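Local coordinates for alcohol dehydrogenase (Aeropyrum pernix, PDB 1H2B), which probably catalyses the NAD+-dependent interconversion of alcohols with aldehydes or ketones, as in other zinc-containing alcohol dehydrogenases, and binds zinc and the dinucleotide, at residues B[107-110]-B[114-117]; B[172-177]-B[315-320]; B[269-274]-B[279-284]; B[330-335]-B[343-348]. All blocks are in the same frame, centred on the assembly; numbering follows the deposited sequence.

Overall arrangement
Contacts 2 and 3 are buried, one a helix-helix packing, the other T271 and P272 packed on a strand, and they touch where T172 and A176 meet V284, beside the dinucleotide that both reach. Contact 1 is also largely buried but lies about 30 Å between centres from contact 3, in a loop and short helix tied together by zinc. Contact 4 is a surface contact on the opposite side of the chain's centre from contact 1. No helix or strand is shared, though strand 331-335 of contact 4 follows helix 312-323 of contact 2. The chemistry follows the place: metal and sulfur in contact 1, a hydroxyl-carboxylate bond in contact 2, methyls in contact 3, a salt bridge in contact 4.

Contact 1 (B[107-110]-B[114-117]); sequences VTDG and ACRA. With ZN (zinc ion), chain K.
C115 turns its sulfur into the loop 107-110 and meets three of its residues. Its closest approach is to the backbone: SG lies 3.5 Å from G110 N, and CB is 3.6 Å from G110 CA. G110, with a positive phi of 76°, sits where the loop comes closest to helix 113-116, its CA nearest that of C115. On another flank T108 points toward the helix and sets its CB 3.7 Å from C115 SG. With chi1 at -89°, the sulfur stays beside the backbone N of C115 and faces the zinc, to which SG is bound at 2.3 Å. D109 meets the same sulfur through the metal: its OD1 binds the zinc at 2.4 Å and lies 3.6 Å from C115 SG. OD1 also accepts from T111 N and OD2 from N125 ND2, so the carboxylate is fixed at both oxygens. C112, just ahead of the helix, supplies a further sulfur to the zinc. R116 merely brushes the loop with CD, 3.8 Å from G110 O, before its guanidinium leaves to form a salt bridge with D120 of the second subunit. The site probably corresponds to the structural (lobe) zinc of zinc-containing alcohol dehydrogenases, here with one aspartate and two cysteines as its protein ligands. C115 SG is modelled both as zinc ligand and in a disulfide with C123; oxidation would probably compete with metal binding here.

Contact 2 (B[172-177]-B[315-320]); sequences TAYRAV and LHELVT. With NAJ (nicotinamide-adenine-dinucleotide (acidic form)), chain I.
Y174 of helix 166-181 carries this contact, and helix 312-323 meets it with E317 and L318. L315 packs on I171 of the same helix as Y174. Two residues on, E317 has its chain extended beyond CG, and OE1 accepts a hydrogen bond from Y174 OH at 2.7 Å. The oxygen is met on its anti side, 25° out of the carboxylate plane, and lies at the ring edge, with ring and carboxylate turned 84° against each other. E317 CB also lies 3.3 Å from Y174 OH, so the hydroxyl rests against the aliphatic root of the same residue. K178 makes a salt bridge to OE1, which therefore serves two partners and probably keeps its charge. Between the two helices in sequence lies nearly all of the nucleotide-binding Rossmann domain: helix 166-181 leads into it and helix 312-323 follows its last strand, 303-306. L318 then lays CB over one face of the tyrosine ring, offset toward the rim, 4.2 Å from Y174 CG. The phenol reaches across because CG stands opposite the backbone N, chi1 -177°. Trimming Y174 to an alanine is likely to open a gap beside L318 CB and deprive E317 OE1 of its hydroxyl donor. Further on, T320 packs on G187 of the third subunit, which also places P186 on Y174. On the far flank of helix 166-181, T172 CG2 lies 3.4 Å from O7N, the carboxamide oxygen of the nicotinamide.

Contact 3 (B[269-274]-B[279-284]); sequences DYTPYL and GRLIIV. With NAJ (nicotinamide-adenine-dinucleotide (acidic form)), chain I.
A single side chain, L281, supplies everything that the strand 279-283 presents to segment 269-274: its two methyls split between neighbouring residues. CD1 lies 3.8 Å from T271 CB, while CD2 sits 3.9 Å from P272 CG, and both methyls also touch T271 OG1. L281 directs its branch at T271 and P272 with CG opposite the backbone N, chi1 170°, and the threonine crosses it at about a right angle. Although T271 OG1 faces these methyls, its polar need is met by a hydrogen bond to T267 O one helical turn back. The pair belongs to a beta-alpha-beta crossover of the Rossmann fold, in which helix 265-270 links the adjacent parallel strands 255-260 and 279-283. F304 of the next strand touches both P272 and L281 and extends the apolar layer. The dinucleotide touches both segments, adenine at Y270 and nicotinamide at V284. Y270 OH is hydrogen-bonded to adenine N1A at 2.8 Å, with N1A in the ring plane at its edge. Just past the strand the carboxamide N7N donates to V284 O at 3.0 Å in a fairly straight bond, 165°, while V284 CG1 packs against the same group.

Contact 4 (B[330-335]-B[343-348]); sequences EVDIHK and LERLEK
D332 and H334, on strand 331-335, face R345 of helix 339-347: the nearest backbone pairs are D332 CA to L346 CA at 11.0 Å and H334 CA to L343 CA at 11.4 Å, so the segments meet through side chains, with R345 spanning most of the gap. They are the first strand and the helix of a beta-alpha-beta unit closed by the parallel strand 354-358. R345, bent at chi3 (46°), comes from the direction opposite to D332 and grips its carboxylate end-on in a salt bridge. NH1 meets D332 OD2 at 2.8 Å, nearly along the C-O axis and moderately straight at 151°, and NH2 meets the same OD2 at 3.0 Å, from above the carboxylate plane. The oxygen lies in the guanidinium plane, though the carboxylate and guanidinium planes are 88° apart. NH2 also donates to E350 O, which steadies the guanidinium. A leucine in place of R345 would probably leave D332 without its cationic mate and E350 O without this donor. D332 and H334 are ligands of a third zinc site, not bound to this chain. H334 ND1 bonds to E338 OE1, and its NE2 makes a weak hydrogen bond of 2.8 Å to D332 OD2 at the ring edge.

Contact 1 (B[107-110]-B[114-117])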
# COMPACT_ATOMS: atom_id res chain seq x y z
N VAL B 107 -27.05 4.95 -6.49
CA VAL B 107 -27.34 5.27 -7.87
C VAL B 107 -26.43 6.46 -8.22
O VAL B 107 -26.57 7.55 -7.65
CB VAL B 107 -28.85 5.64 -8.03
CG1 VAL B 107 -29.07 6.28 -9.42
CG2 VAL B 107 -29.70 4.40 -7.87
N THR B 108 -25.47 6.24 -9.13
CA THR B 108 -24.42 7.23 -9.41
C THR B 108 -24.33 7.58 -10.90
O THR B 108 -24.75 6.81 -11.73
CB THR B 108 -23.03 6.69 -8.95
OG1 THR B 108 -22.76 5.48 -9.64
CG2 THR B 108 -23.06 6.27 -7.47
N ASP B 109 -23.74 8.75 -11.21
CA ASP B 109 -23.60 9.25 -12.60
C ASP B 109 -22.48 8.61 -13.45
O ASP B 109 -22.60 8.50 -14.69
CB ASP B 109 -23.48 10.80 -12.64
CG ASP B 109 -22.31 11.35 -11.80
OD1 ASP B 109 -21.23 10.71 -11.72
OD2 ASP B 109 -22.36 12.46 -11.20
N GLY B 110 -21.40 8.18 -12.81
CA GLY B 110 -20.25 7.66 -13.53
C GLY B 110 -19.39 8.75 -14.18
O GLY B 110 -18.42 8.44 -14.89
N ALA B 114 -14.81 10.97 -8.53
CA ALA B 114 -14.93 9.82 -7.62
C ALA B 114 -15.37 8.58 -8.36
O ALA B 114 -14.81 7.50 -8.17
CB ALA B 114 -15.91 10.14 -6.50
N CYS B 115 -16.37 8.75 -9.20
CA CYS B 115 -16.88 7.69 -10.01
C CYS B 115 -15.81 7.20 -10.98
O CYS B 115 -15.66 5.99 -11.22
CB CYS B 115 -18.10 8.24 -10.74
SG CYS B 115 -19.66 8.05 -9.82
N ARG B 116 -15.05 8.14 -11.53
CA ARG B 116 -14.00 7.80 -12.48
C ARG B 116 -12.87 7.07 -11.74
O ARG B 116 -12.00 6.46 -12.37
CB ARG B 116 -13.44 9.08 -13.16
CG ARG B 116 -14.25 9.68 -14.33
CD ARG B 116 -14.65 8.69 -15.41
NE ARG B 116 -13.63 8.34 -16.42
CZ ARG B 116 -13.53 8.91 -17.63
NH1 ARG B 116 -14.29 9.96 -17.95
NH2 ARG B 116 -12.67 8.43 -18.52
N ALA B 117 -12.80 7.22 -10.41
CA ALA B 117 -11.83 6.46 -9.64
C ALA B 117 -12.42 5.17 -9.07
O ALA B 117 -11.69 4.37 -8.44
CB ALA B 117 -11.26 7.31 -8.51
ZN ZN K . -20.19 10.24 -9.66

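Contact 2 (B[172-177]-B[315-320])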
# COMPACT_ATOMS: atom_id res chain seq x y z
N THR B 172 -20.90 -4.02 2.89
CA THR B 172 -20.33 -3.19 3.97
C THR B 172 -19.33 -4.01 4.78
O THR B 172 -18.20 -3.56 5.08
CB THR B 172 -21.43 -2.63 4.86
OG1 THR B 172 -22.35 -1.89 4.06
CG2 THR B 172 -20.83 -1.67 5.91
N ALA B 173 -19.72 -5.24 5.16
CA ALA B 173 -18.80 -6.10 5.90
C ALA B 173 -17.55 -6.38 5.05
O ALA B 173 -16.46 -6.39 5.58
CB ALA B 173 -19.50 -7.42 6.31
N TYR B 174 -17.72 -6.58 3.74
CA TYR B 174 -16.60 -6.92 2.86
C TYR B 174 -15.59 -5.79 2.70
O TYR B 174 -14.37 -6.03 2.86
CB TYR B 174 -17.17 -7.36 1.47
CG TYR B 174 -16.11 -7.80 0.52
CD1 TYR B 174 -15.76 -7.00 -0.57
CD2 TYR B 174 -15.50 -9.05 0.68
CE1 TYR B 174 -14.79 -7.40 -1.45
CE2 TYR B 174 -14.52 -9.47 -0.19
CZ TYR B 174 -14.17 -8.63 -1.25
OH TYR B 174 -13.19 -9.07 -2.12
N ARG B 175 -16.07 -4.56 2.46
CA ARG B 175 -15.15 -3.43 2.42
C ARG B 175 -14.44 -3.25 3.74
O ARG B 175 -13.22 -3.00 3.78
CB ARG B 175 -15.86 -2.14 2.03
CG ARG B 175 -14.90 -0.94 1.90
CD ARG B 175 -15.66 0.25 1.39
NE ARG B 175 -14.93 1.50 1.27
CZ ARG B 175 -14.42 1.97 0.14
NH1 ARG B 175 -14.45 1.27 -0.98
NH2 ARG B 175 -13.86 3.17 0.12
N ALA B 176 -15.17 -3.40 4.85
CA ALA B 176 -14.54 -3.25 6.14
C ALA B 176 -13.50 -4.33 6.39
O ALA B 176 -12.46 -4.05 6.98
CB ALA B 176 -15.65 -3.26 7.24
N VAL B 177 -13.78 -5.57 5.98
CA VAL B 177 -12.81 -6.66 6.17
C VAL B 177 -11.60 -6.44 5.27
O VAL B 177 -10.47 -6.74 5.69
CB VAL B 177 -13.48 -8.04 5.97
CG1 VAL B 177 -12.40 -9.14 5.81
CG2 VAL B 177 -14.43 -8.34 7.18
N LEU B 315 -18.77 -5.14 -4.53
CA LEU B 315 -20.00 -5.95 -4.56
C LEU B 315 -19.80 -7.13 -5.52
O LEU B 315 -20.20 -8.26 -5.20
CB LEU B 315 -21.22 -5.12 -5.00
CG LEU B 315 -22.54 -5.91 -4.97
CD1 LEU B 315 -22.90 -6.56 -3.63
CD2 LEU B 315 -23.59 -4.91 -5.49
N HIS B 316 -19.15 -6.87 -6.65
CA HIS B 316 -18.90 -7.96 -7.59
C HIS B 316 -18.04 -9.05 -6.98
O HIS B 316 -18.33 -10.23 -7.13
CB HIS B 316 -18.21 -7.38 -8.83
CG HIS B 316 -18.15 -8.35 -9.95
ND1 HIS B 316 -19.18 -8.51 -10.86
CD2 HIS B 316 -17.22 -9.27 -10.27
CE1 HIS B 316 -18.86 -9.47 -11.71
NE2 HIS B 316 -17.67 -9.95 -11.37
N GLU B 317 -16.94 -8.66 -6.30
CA GLU B 317 -16.11 -9.65 -5.61
C GLU B 317 -16.88 -10.45 -4.56
O GLU B 317 -16.71 -11.65 -4.41
CB GLU B 317 -14.94 -8.95 -4.92
CG GLU B 317 -13.99 -8.36 -5.98
CD GLU B 317 -12.90 -7.48 -5.42
OE1 GLU B 317 -12.77 -7.34 -4.20
OE2 GLU B 317 -12.15 -6.91 -6.24
N LEU B 318 -17.72 -9.76 -3.78
CA LEU B 318 -18.48 -10.44 -2.76
C LEU B 318 -19.49 -11.43 -3.36
O LEU B 318 -19.64 -12.53 -2.85
CB LEU B 318 -19.14 -9.39 -1.83
CG LEU B 318 -20.08 -10.01 -0.81
CD1 LEU B 318 -19.40 -10.87 0.28
CD2 LEU B 318 -20.87 -8.86 -0.19
N VAL B 319 -20.19 -11.01 -4.43
CA VAL B 319 -21.09 -11.89 -5.12
C VAL B 319 -20.32 -13.15 -5.60
O VAL B 319 -20.85 -14.24 -5.48
CB VAL B 319 -21.76 -11.18 -6.26
CG1 VAL B 319 -22.52 -12.20 -7.19
CG2 VAL B 319 -22.76 -10.18 -5.72
N THR B 320 -19.11 -12.96 -6.11
CA THR B 320 -18.28 -14.10 -6.50
C THR B 320 -18.05 -15.07 -5.32
O THR B 320 -18.25 -16.29 -5.44
CB THR B 320 -16.96 -13.61 -7.06
OG1 THR B 320 -17.18 -12.93 -8.30
CG2 THR B 320 -16.05 -14.87 -7.36
PA NAJ I . -28.15 -5.69 13.83
O1A NAJ I . -29.22 -5.13 14.71
O2A NAJ I . -28.47 -6.89 12.92
O5B NAJ I . -26.90 -6.24 14.67
C5B NAJ I . -26.41 -5.55 15.83
C4B NAJ I . -25.75 -6.65 16.65
O4B NAJ I . -25.04 -6.00 17.73
C3B NAJ I . -26.73 -7.67 17.23
O3B NAJ I . -26.30 -9.02 16.99
C2B NAJ I . -26.67 -7.26 18.69
O2B NAJ I . -27.03 -8.31 19.60
C1B NAJ I . -25.22 -6.80 18.89
N9A NAJ I . -25.00 -5.94 20.05
C8A NAJ I . -25.84 -5.00 20.66
N7A NAJ I . -25.17 -4.42 21.70
C5A NAJ I . -23.93 -4.99 21.77
C6A NAJ I . -22.86 -4.80 22.60
N6A NAJ I . -22.87 -3.96 23.64
N1A NAJ I . -21.71 -5.50 22.34
C2A NAJ I . -21.62 -6.44 21.32
N3A NAJ I . -22.70 -6.63 20.53
C4A NAJ I . -23.83 -5.92 20.75
O3 NAJ I . -27.58 -4.47 12.98
PN NAJ I . -27.00 -4.44 11.48
O1N NAJ I . -28.08 -4.26 10.52
O2N NAJ I . -26.05 -5.56 11.31
O5D NAJ I . -26.25 -3.02 11.52
C5D NAJ I . -25.11 -2.89 12.37
C4D NAJ I . -24.73 -1.43 12.47
O4D NAJ I . -24.15 -1.03 11.22
C3D NAJ I . -25.92 -0.49 12.67
O3D NAJ I . -25.46 0.68 13.38
C2D NAJ I . -26.29 -0.10 11.24
O2D NAJ I . -27.02 1.09 11.11
C1D NAJ I . -24.87 0.05 10.68
N1N NAJ I . -24.68 0.07 9.23
C2N NAJ I . -23.58 0.73 8.77
C3N NAJ I . -23.30 0.74 7.41
C7N NAJ I . -22.12 1.52 6.92
O7N NAJ I . -21.98 1.54 5.58
N7N NAJ I . -21.20 2.10 7.68
C4N NAJ I . -24.12 0.05 6.46
C5N NAJ I . -25.14 -0.76 7.03
C6N NAJ I . -25.43 -0.71 8.38

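Contact 3 (B[269-274]-B[279-284])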
# COMPACT_ATOMS: atom_id res chain seq x y z
N ASP B 269 -17.91 3.10 23.13
CA ASP B 269 -17.13 3.39 24.32
C ASP B 269 -16.09 2.36 24.63
O ASP B 269 -14.99 2.72 25.00
CB ASP B 269 -17.98 3.66 25.49
CG ASP B 269 -18.50 5.11 25.44
OD1 ASP B 269 -17.83 6.10 24.93
OD2 ASP B 269 -19.59 5.28 25.86
N TYR B 270 -16.41 1.07 24.44
CA TYR B 270 -15.41 0.07 24.81
C TYR B 270 -14.47 -0.38 23.68
O TYR B 270 -13.32 -0.82 23.96
CB TYR B 270 -16.03 -1.17 25.54
CG TYR B 270 -16.81 -2.20 24.71
CD1 TYR B 270 -16.15 -3.11 23.87
CD2 TYR B 270 -18.20 -2.33 24.88
CE1 TYR B 270 -16.85 -4.06 23.18
CE2 TYR B 270 -18.94 -3.29 24.19
CZ TYR B 270 -18.24 -4.15 23.35
OH TYR B 270 -18.93 -5.13 22.67
N THR B 271 -14.94 -0.28 22.43
CA THR B 271 -14.11 -0.87 21.37
C THR B 271 -12.72 -0.24 21.21
O THR B 271 -11.78 -0.95 20.96
CB THR B 271 -14.83 -0.97 20.03
OG1 THR B 271 -15.41 0.30 19.67
CG2 THR B 271 -16.02 -1.98 20.15
N PRO B 272 -12.52 1.07 21.39
CA PRO B 272 -11.15 1.62 21.28
C PRO B 272 -10.23 1.00 22.32
O PRO B 272 -9.04 0.90 22.05
CB PRO B 272 -11.33 3.12 21.54
CG PRO B 272 -12.80 3.38 21.20
CD PRO B 272 -13.54 2.11 21.64
N TYR B 273 -10.77 0.57 23.49
CA TYR B 273 -9.96 0.04 24.56
C TYR B 273 -9.58 -1.42 24.29
O TYR B 273 -8.77 -1.98 25.07
CB TYR B 273 -10.71 0.18 25.89
CG TYR B 273 -10.74 1.62 26.34
CD1 TYR B 273 -11.81 2.42 26.00
CD2 TYR B 273 -9.68 2.18 27.01
CE1 TYR B 273 -11.86 3.78 26.40
CE2 TYR B 273 -9.70 3.56 27.39
CZ TYR B 273 -10.79 4.32 27.06
OH TYR B 273 -10.80 5.64 27.43
N LEU B 274 -10.13 -2.02 23.22
CA LEU B 274 -9.67 -3.37 22.80
C LEU B 274 -8.34 -3.35 22.06
O LEU B 274 -7.67 -4.38 21.93
CB LEU B 274 -10.71 -4.06 21.90
CG LEU B 274 -12.14 -4.16 22.46
CD1 LEU B 274 -13.06 -4.68 21.40
CD2 LEU B 274 -12.10 -5.03 23.72
N GLY B 279 -2.96 -0.59 16.78
CA GLY B 279 -4.26 -1.19 16.56
C GLY B 279 -5.17 -0.26 15.75
O GLY B 279 -4.98 0.96 15.74
N ARG B 280 -6.15 -0.85 15.11
CA ARG B 280 -7.07 -0.12 14.22
C ARG B 280 -8.46 -0.51 14.55
O ARG B 280 -8.80 -1.72 14.58
CB ARG B 280 -6.80 -0.45 12.78
CG ARG B 280 -5.36 -0.12 12.31
CD ARG B 280 -5.07 -0.78 11.00
NE ARG B 280 -5.94 -0.28 9.93
CZ ARG B 280 -6.32 -0.97 8.88
NH1 ARG B 280 -5.94 -2.25 8.76
NH2 ARG B 280 -7.12 -0.42 7.96
N LEU B 281 -9.28 0.51 14.83
CA LEU B 281 -10.72 0.28 15.02
C LEU B 281 -11.44 0.66 13.73
O LEU B 281 -11.39 1.82 13.31
CB LEU B 281 -11.24 1.09 16.21
CG LEU B 281 -12.78 1.15 16.38
CD1 LEU B 281 -13.40 -0.24 16.60
CD2 LEU B 281 -13.05 2.11 17.54
N ILE B 282 -12.10 -0.31 13.11
CA ILE B 282 -12.89 -0.03 11.92
C ILE B 282 -14.30 0.22 12.38
O ILE B 282 -14.93 -0.67 13.00
CB ILE B 282 -12.84 -1.19 10.91
CG1 ILE B 282 -11.40 -1.69 10.65
CG2 ILE B 282 -13.59 -0.79 9.63
CD1 ILE B 282 -10.45 -0.65 10.28
N ILE B 283 -14.77 1.45 12.21
CA ILE B 283 -16.11 1.86 12.64
C ILE B 283 -17.10 1.70 11.48
O ILE B 283 -16.95 2.35 10.43
CB ILE B 283 -16.09 3.32 13.15
CG1 ILE B 283 -15.21 3.36 14.39
CG2 ILE B 283 -17.50 3.83 13.47
CD1 ILE B 283 -14.89 4.82 14.87
N VAL B 284 -18.08 0.82 11.70
CA VAL B 284 -19.08 0.50 10.69
C VAL B 284 -20.45 0.86 11.24
O VAL B 284 -21.22 1.62 10.61
CB VAL B 284 -19.06 -0.99 10.28
CG1 VAL B 284 -20.17 -1.19 9.25
CG2 VAL B 284 -17.69 -1.36 9.71
PA NAJ I . -28.15 -5.69 13.83
O1A NAJ I . -29.22 -5.13 14.71
O2A NAJ I . -28.47 -6.89 12.92
O5B NAJ I . -26.90 -6.24 14.67
C5B NAJ I . -26.41 -5.55 15.83
C4B NAJ I . -25.75 -6.65 16.65
O4B NAJ I . -25.04 -6.00 17.73
C3B NAJ I . -26.73 -7.67 17.23
O3B NAJ I . -26.30 -9.02 16.99
C2B NAJ I . -26.67 -7.26 18.69
O2B NAJ I . -27.03 -8.31 19.60
C1B NAJ I . -25.22 -6.80 18.89
N9A NAJ I . -25.00 -5.94 20.05
C8A NAJ I . -25.84 -5.00 20.66
N7A NAJ I . -25.17 -4.42 21.70
C5A NAJ I . -23.93 -4.99 21.77
C6A NAJ I . -22.86 -4.80 22.60
N6A NAJ I . -22.87 -3.96 23.64
N1A NAJ I . -21.71 -5.50 22.34
C2A NAJ I . -21.62 -6.44 21.32
N3A NAJ I . -22.70 -6.63 20.53
C4A NAJ I . -23.83 -5.92 20.75
O3 NAJ I . -27.58 -4.47 12.98
PN NAJ I . -27.00 -4.44 11.48
O1N NAJ I . -28.08 -4.26 10.52
O2N NAJ I . -26.05 -5.56 11.31
O5D NAJ I . -26.25 -3.02 11.52
C5D NAJ I . -25.11 -2.89 12.37
C4D NAJ I . -24.73 -1.43 12.47
O4D NAJ I . -24.15 -1.03 11.22
C3D NAJ I . -25.92 -0.49 12.67
O3D NAJ I . -25.46 0.68 13.38
C2D NAJ I . -26.29 -0.10 11.24
O2D NAJ I . -27.02 1.09 11.11
C1D NAJ I . -24.87 0.05 10.68
N1N NAJ I . -24.68 0.07 9.23
C2N NAJ I . -23.58 0.73 8.77
C3N NAJ I . -23.30 0.74 7.41
C7N NAJ I . -22.12 1.52 6.92
O7N NAJ I . -21.98 1.54 5.58
N7N NAJ I . -21.20 2.10 7.68
C4N NAJ I . -24.12 0.05 6.46
C5N NAJ I . -25.14 -0.76 7.03
C6N NAJ I . -25.43 -0.71 8.38

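Contact 4 (B[330-335]-B[343-348])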
# COMPACT_ATOMS: atom_id res chain seq x y z
N GLU B 330 -27.24 -15.91 6.94
CA GLU B 330 -28.29 -16.44 7.78
C GLU B 330 -29.53 -15.54 7.64
O GLU B 330 -29.52 -14.37 8.06
CB GLU B 330 -27.77 -16.52 9.23
CG GLU B 330 -28.80 -17.01 10.23
CD GLU B 330 -29.15 -18.48 10.06
OE1 GLU B 330 -28.23 -19.29 9.75
OE2 GLU B 330 -30.35 -18.81 10.22
N VAL B 331 -30.57 -16.08 7.00
CA VAL B 331 -31.73 -15.26 6.69
C VAL B 331 -33.00 -15.70 7.41
O VAL B 331 -33.25 -16.88 7.59
CB VAL B 331 -31.97 -15.10 5.14
CG1 VAL B 331 -30.75 -14.45 4.47
CG2 VAL B 331 -32.25 -16.43 4.49
N ASP B 332 -33.77 -14.70 7.80
CA ASP B 332 -35.07 -14.83 8.42
C ASP B 332 -36.11 -14.21 7.45
O ASP B 332 -36.26 -12.99 7.37
CB ASP B 332 -34.97 -14.11 9.77
CG ASP B 332 -36.25 -14.13 10.55
OD1 ASP B 332 -37.00 -15.11 10.44
OD2 ASP B 332 -36.60 -13.16 11.27
N ILE B 333 -36.84 -15.07 6.73
CA ILE B 333 -37.71 -14.60 5.64
C ILE B 333 -39.10 -14.30 6.14
O ILE B 333 -39.71 -15.14 6.85
CB ILE B 333 -37.79 -15.65 4.52
CG1 ILE B 333 -36.40 -15.91 3.94
CG2 ILE B 333 -38.74 -15.18 3.42
CD1 ILE B 333 -36.30 -17.10 3.06
N HIS B 334 -39.59 -13.12 5.79
CA HIS B 334 -40.92 -12.66 6.14
C HIS B 334 -41.59 -11.98 4.96
O HIS B 334 -40.94 -11.65 3.96
CB HIS B 334 -40.84 -11.72 7.33
CG HIS B 334 -40.35 -12.41 8.56
ND1 HIS B 334 -41.17 -13.18 9.36
CD2 HIS B 334 -39.10 -12.51 9.08
CE1 HIS B 334 -40.46 -13.70 10.34
NE2 HIS B 334 -39.20 -13.31 10.20
N LYS B 335 -42.91 -11.81 5.04
CA LYS B 335 -43.59 -11.08 3.99
C LYS B 335 -43.43 -9.58 4.15
O LYS B 335 -43.25 -9.07 5.26
CB LYS B 335 -45.11 -11.42 3.99
CG LYS B 335 -45.42 -12.89 3.70
CD LYS B 335 -44.94 -13.36 2.33
CE LYS B 335 -46.09 -13.68 1.36
NZ LYS B 335 -45.60 -14.27 0.06
N LEU B 343 -39.16 -4.94 12.25
CA LEU B 343 -38.42 -3.81 12.81
C LEU B 343 -38.48 -3.83 14.34
O LEU B 343 -37.49 -3.60 15.00
CB LEU B 343 -38.98 -2.49 12.30
CG LEU B 343 -38.67 -2.13 10.84
CD1 LEU B 343 -39.50 -0.92 10.40
CD2 LEU B 343 -37.15 -1.79 10.73
N GLU B 344 -39.66 -4.14 14.90
CA GLU B 344 -39.75 -4.33 16.34
C GLU B 344 -38.79 -5.44 16.86
O GLU B 344 -38.06 -5.24 17.86
CB GLU B 344 -41.20 -4.63 16.73
CG GLU B 344 -42.11 -3.41 16.73
CD GLU B 344 -43.60 -3.78 16.74
OE1 GLU B 344 -43.98 -4.77 17.41
OE2 GLU B 344 -44.40 -3.07 16.08
N ARG B 345 -38.79 -6.60 16.21
CA ARG B 345 -37.90 -7.69 16.61
C ARG B 345 -36.44 -7.25 16.50
O ARG B 345 -35.63 -7.51 17.39
CB ARG B 345 -38.13 -8.92 15.74
CG ARG B 345 -39.53 -9.56 15.97
CD ARG B 345 -39.80 -10.77 15.14
NE ARG B 345 -38.66 -11.69 15.17
CZ ARG B 345 -38.03 -12.15 14.08
NH1 ARG B 345 -38.44 -11.80 12.86
NH2 ARG B 345 -36.99 -12.96 14.23
N LEU B 346 -36.12 -6.58 15.41
CA LEU B 346 -34.73 -6.13 15.22
C LEU B 346 -34.29 -5.20 16.32
O LEU B 346 -33.17 -5.33 16.83
CB LEU B 346 -34.53 -5.48 13.82
CG LEU B 346 -33.06 -5.20 13.42
CD1 LEU B 346 -32.22 -6.44 13.29
CD2 LEU B 346 -33.13 -4.48 12.05
N GLU B 347 -35.15 -4.25 16.71
CA GLU B 347 -34.82 -3.30 17.78
C GLU B 347 -34.53 -4.06 19.08
O GLU B 347 -33.68 -3.63 19.88
CB GLU B 347 -35.98 -2.31 17.97
CG GLU B 347 -35.85 -1.33 19.13
CD GLU B 347 -34.73 -0.33 18.97
OE1 GLU B 347 -34.29 -0.08 17.81
OE2 GLU B 347 -34.29 0.21 20.00
N LYS B 348 -35.22 -5.20 19.25
CA LYS B 348 -35.07 -6.02 20.48
C LYS B 348 -33.97 -7.07 20.43
O LYS B 348 -33.74 -7.81 21.40
CB LYS B 348 -36.39 -6.69 20.88
CG LYS B 348 -37.51 -5.71 21.18
CD LYS B 348 -38.84 -6.45 21.32
CE LYS B 348 -39.21 -6.63 22.78
NZ LYS B 348 -39.87 -7.95 23.04